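Local coordinates for protein RNA-directed RNA polymerase (Infectious pancreatic necrosis virus, PDB 3ZED) that probably copies the viral RNA genome as an RNA-dependent RNA polymerase, adding ribonucleotides to a growing RNA chain and also becoming covalently attached to the genomic RNA, at residues R519-L524 and V556-L561. Numbering follows the deposited sequence.
Sequences RELKNL and VELDLL
Arg519 lays one face of its guanidinium group against Asp559, whose CB sits over the centre of the plane, with Asp559 CB to Arg519 CZ at 3.7 Å. The two side chains meet nearly at a right angle, and guanidinium and carboxylate planes differ by 34°. Because Asp559 sits above the face, its OD2 stays well out of the guanidinium plane, 4.0 Å from Arg519 NH2: a long salt bridge of charges alone, with no N-H aimed at the oxygen. At the guanidinium edge, in plane, lies CB of Glu557, and CD of Arg519 rests 3.4 Å from Glu557 O. A bend at chi3 (-62°) turns the otherwise extended arginine chain across the backbone carbonyl of Glu557. Its stronger ionic partner is Glu579, which NH1 reaches.

Beside this charged end the contact becomes apolar. Leu521 brings CD2 to 4.0 Å from Val556 CG1 and 4.3 Å from Leu558 CD2. Leu524 CD1 approaches the same Val556 CG1, at 4.2 Å, the two side chains again crossing steeply.

No hydrogen bond links the segments, and their strand axes pass 7.9 Å apart at 147°, too far for backbone pairing. The evidence fits side-chain packing between the edge strands of two separate antiparallel sheets, 515-521 and 556-560, with Leu524 adding to it from the start of helix 524-533, within the RdRp catalytic domain but away from the predicted GTP site and the potassium sites.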
ATOM      1  N   ARG B 519       3.933 -19.272   7.301  1.00 42.55           N
ATOM      2  CA  ARG B 519       4.556 -19.609   8.574  1.00 41.92           C
ATOM      3  C   ARG B 519       3.594 -20.341   9.464  1.00 44.25           C
ATOM      4  O   ARG B 519       2.416 -20.004   9.529  1.00 41.31           O
ATOM      5  CB  ARG B 519       5.034 -18.322   9.273  1.00 42.56           C
ATOM      6  CG  ARG B 519       5.971 -18.555  10.440  1.00 61.63           C
ATOM      7  CD  ARG B 519       6.798 -17.326  10.724  1.00 73.11           C
ATOM      8  NE  ARG B 519       7.661 -16.959   9.603  1.00 75.15           N
ATOM      9  CZ  ARG B 519       8.841 -16.387   9.748  1.00 73.55           C
ATOM     10  NH1 ARG B 519       9.309 -16.125  10.951  1.00 55.54           N
ATOM     11  NH2 ARG B 519       9.566 -16.070   8.684  1.00 64.30           N
ATOM     12  N   GLU B 520       4.114 -21.329  10.167  1.00 43.55           N
ATOM     13  CA  GLU B 520       3.402 -22.118  11.143  1.00 44.73           C
ATOM     14  C   GLU B 520       4.281 -22.163  12.386  1.00 50.59           C
ATOM     15  O   GLU B 520       5.411 -22.660  12.347  1.00 52.13           O
ATOM     16  CB  GLU B 520       3.077 -23.514  10.593  1.00 47.17           C
ATOM     17  CG  GLU B 520       2.339 -24.397  11.585  1.00 61.07           C
ATOM     18  CD  GLU B 520       2.169 -25.848  11.184  1.00 83.51           C
ATOM     19  OE1 GLU B 520       3.114 -26.420  10.595  1.00 81.47           O
ATOM     20  OE2 GLU B 520       1.108 -26.427  11.512  1.00 70.22           O
ATOM     21  N   LEU B 521       3.787 -21.572  13.462  1.00 45.70           N
ATOM     22  CA  LEU B 521       4.509 -21.513  14.730  1.00 44.43           C
ATOM     23  C   LEU B 521       3.765 -22.426  15.699  1.00 46.78           C
ATOM     24  O   LEU B 521       2.771 -22.024  16.302  1.00 46.63           O
ATOM     25  CB  LEU B 521       4.592 -20.038  15.212  1.00 43.27           C
ATOM     26  CG  LEU B 521       5.461 -19.719  16.397  1.00 48.63           C
ATOM     27  CD1 LEU B 521       6.883 -20.177  16.157  1.00 50.66           C
ATOM     28  CD2 LEU B 521       5.458 -18.216  16.672  1.00 45.95           C
ATOM     29  N   LYS B 522       4.206 -23.685  15.771  1.00 41.88           N
ATOM     30  CA  LYS B 522       3.611 -24.735  16.604  1.00 41.63           C
ATOM     31  C   LYS B 522       3.957 -24.560  18.083  1.00 44.23           C
ATOM     32  O   LYS B 522       4.973 -23.937  18.415  1.00 42.68           O
ATOM     33  CB  LYS B 522       4.069 -26.121  16.125  1.00 44.01           C
ATOM     34  CG  LYS B 522       3.325 -26.614  14.897  1.00 63.61           C
ATOM     35  CD  LYS B 522       3.851 -27.959  14.419  1.00 77.39           C
ATOM     36  CE  LYS B 522       2.953 -28.573  13.369  1.00 91.78           C
ATOM     37  NZ  LYS B 522       3.650 -29.625  12.573  1.00 99.70           N
ATOM     38  N   ASN B 523       3.115 -25.151  18.970  1.00 42.67           N
ATOM     39  CA  ASN B 523       3.257 -25.144  20.431  1.00 43.70           C
ATOM     40  C   ASN B 523       3.488 -23.709  20.899  1.00 45.46           C
ATOM     41  O   ASN B 523       4.522 -23.383  21.484  1.00 44.76           O
ATOM     42  CB  ASN B 523       4.405 -26.099  20.891  1.00 47.90           C
ATOM     43  CG  ASN B 523       4.343 -27.496  20.308  1.00 58.28           C
ATOM     44  OD1 ASN B 523       3.391 -28.245  20.527  1.00 53.16           O
ATOM     45  ND2 ASN B 523       5.362 -27.880  19.553  1.00 45.61           N
ATOM     46  N   LEU B 524       2.536 -22.834  20.548  1.00 43.12           N
ATOM     47  CA  LEU B 524       2.595 -21.390  20.805  1.00 41.88           C
ATOM     48  C   LEU B 524       2.661 -21.073  22.295  1.00 47.03           C
ATOM     49  O   LEU B 524       3.524 -20.296  22.668  1.00 48.65           O
ATOM     50  CB  LEU B 524       1.417 -20.664  20.127  1.00 41.00           C
ATOM     51  CG  LEU B 524       1.443 -19.118  20.153  1.00 44.29           C
ATOM     52  CD1 LEU B 524       2.775 -18.551  19.627  1.00 42.55           C
ATOM     53  CD2 LEU B 524       0.236 -18.534  19.409  1.00 43.03           C
ATOM     54  N   VAL B 556       9.642 -15.095  19.797  1.00 35.73           N
ATOM     55  CA  VAL B 556       8.318 -15.538  19.362  1.00 35.01           C
ATOM     56  C   VAL B 556       8.271 -15.029  17.919  1.00 38.59           C
ATOM     57  O   VAL B 556       8.124 -13.826  17.701  1.00 38.93           O
ATOM     58  CB  VAL B 556       7.143 -15.062  20.261  1.00 38.19           C
ATOM     59  CG1 VAL B 556       5.827 -15.713  19.819  1.00 38.87           C
ATOM     60  CG2 VAL B 556       7.405 -15.374  21.726  1.00 37.80           C
ATOM     61  N   GLU B 557       8.546 -15.914  16.947  1.00 33.92           N
ATOM     62  CA  GLU B 557       8.712 -15.538  15.537  1.00 32.90           C
ATOM     63  C   GLU B 557       7.374 -15.401  14.804  1.00 35.23           C
ATOM     64  O   GLU B 557       7.078 -16.127  13.868  1.00 32.42           O
ATOM     65  CB  GLU B 557       9.660 -16.513  14.825  1.00 34.46           C
ATOM     66  CG  GLU B 557      11.039 -16.573  15.460  1.00 42.44           C
ATOM     67  CD  GLU B 557      12.077 -17.170  14.531  1.00 68.62           C
ATOM     68  OE1 GLU B 557      12.650 -16.417  13.709  1.00 77.75           O
ATOM     69  OE2 GLU B 557      12.261 -18.407  14.578  1.00 52.36           O
ATOM     70  N   LEU B 558       6.584 -14.403  15.228  1.00 34.44           N
ATOM     71  CA  LEU B 558       5.264 -14.138  14.694  1.00 34.70           C
ATOM     72  C   LEU B 558       5.306 -13.694  13.249  1.00 40.12           C
ATOM     73  O   LEU B 558       4.341 -13.940  12.518  1.00 39.72           O
ATOM     74  CB  LEU B 558       4.579 -13.041  15.518  1.00 34.95           C
ATOM     75  CG  LEU B 558       4.326 -13.277  16.997  1.00 38.77           C
ATOM     76  CD1 LEU B 558       3.767 -12.011  17.635  1.00 38.09           C
ATOM     77  CD2 LEU B 558       3.387 -14.489  17.220  1.00 39.03           C
ATOM     78  N   ASP B 559       6.408 -13.007  12.849  1.00 36.43           N
ATOM     79  CA  ASP B 559       6.582 -12.342  11.563  1.00 36.41           C
ATOM     80  C   ASP B 559       5.369 -11.415  11.350  1.00 38.68           C
ATOM     81  O   ASP B 559       4.789 -11.359  10.270  1.00 38.42           O
ATOM     82  CB  ASP B 559       6.819 -13.324  10.397  1.00 39.61           C
ATOM     83  CG  ASP B 559       7.230 -12.656   9.087  1.00 52.84           C
ATOM     84  OD1 ASP B 559       7.832 -11.558   9.139  1.00 53.68           O
ATOM     85  OD2 ASP B 559       6.889 -13.194   8.014  1.00 58.65           O
ATOM     86  N   LEU B 560       4.955 -10.731  12.435  1.00 34.17           N
ATOM     87  CA  LEU B 560       3.829  -9.815  12.426  1.00 33.66           C
ATOM     88  C   LEU B 560       4.269  -8.569  11.702  1.00 37.23           C
ATOM     89  O   LEU B 560       4.991  -7.753  12.266  1.00 36.63           O
ATOM     90  CB  LEU B 560       3.377  -9.517  13.868  1.00 34.28           C
ATOM     91  CG  LEU B 560       2.126  -8.622  14.014  1.00 38.83           C
ATOM     92  CD1 LEU B 560       0.847  -9.403  13.703  1.00 39.55           C
ATOM     93  CD2 LEU B 560       2.049  -8.058  15.396  1.00 40.88           C
ATOM     94  N   LEU B 561       3.907  -8.469  10.407  1.00 34.13           N
ATOM     95  CA  LEU B 561       4.313  -7.355   9.538  1.00 34.11           C
ATOM     96  C   LEU B 561       5.860  -7.205   9.553  1.00 37.16           C
ATOM     97  O   LEU B 561       6.379  -6.095   9.510  1.00 35.33           O
ATOM     98  CB  LEU B 561       3.595  -6.021   9.896  1.00 34.08           C
ATOM     99  CG  LEU B 561       2.058  -6.085  10.059  1.00 40.10           C
ATOM    100  CD1 LEU B 561       1.479  -4.724  10.347  1.00 39.68           C
ATOM    101  CD2 LEU B 561       1.394  -6.677   8.830  1.00 44.52           C
TER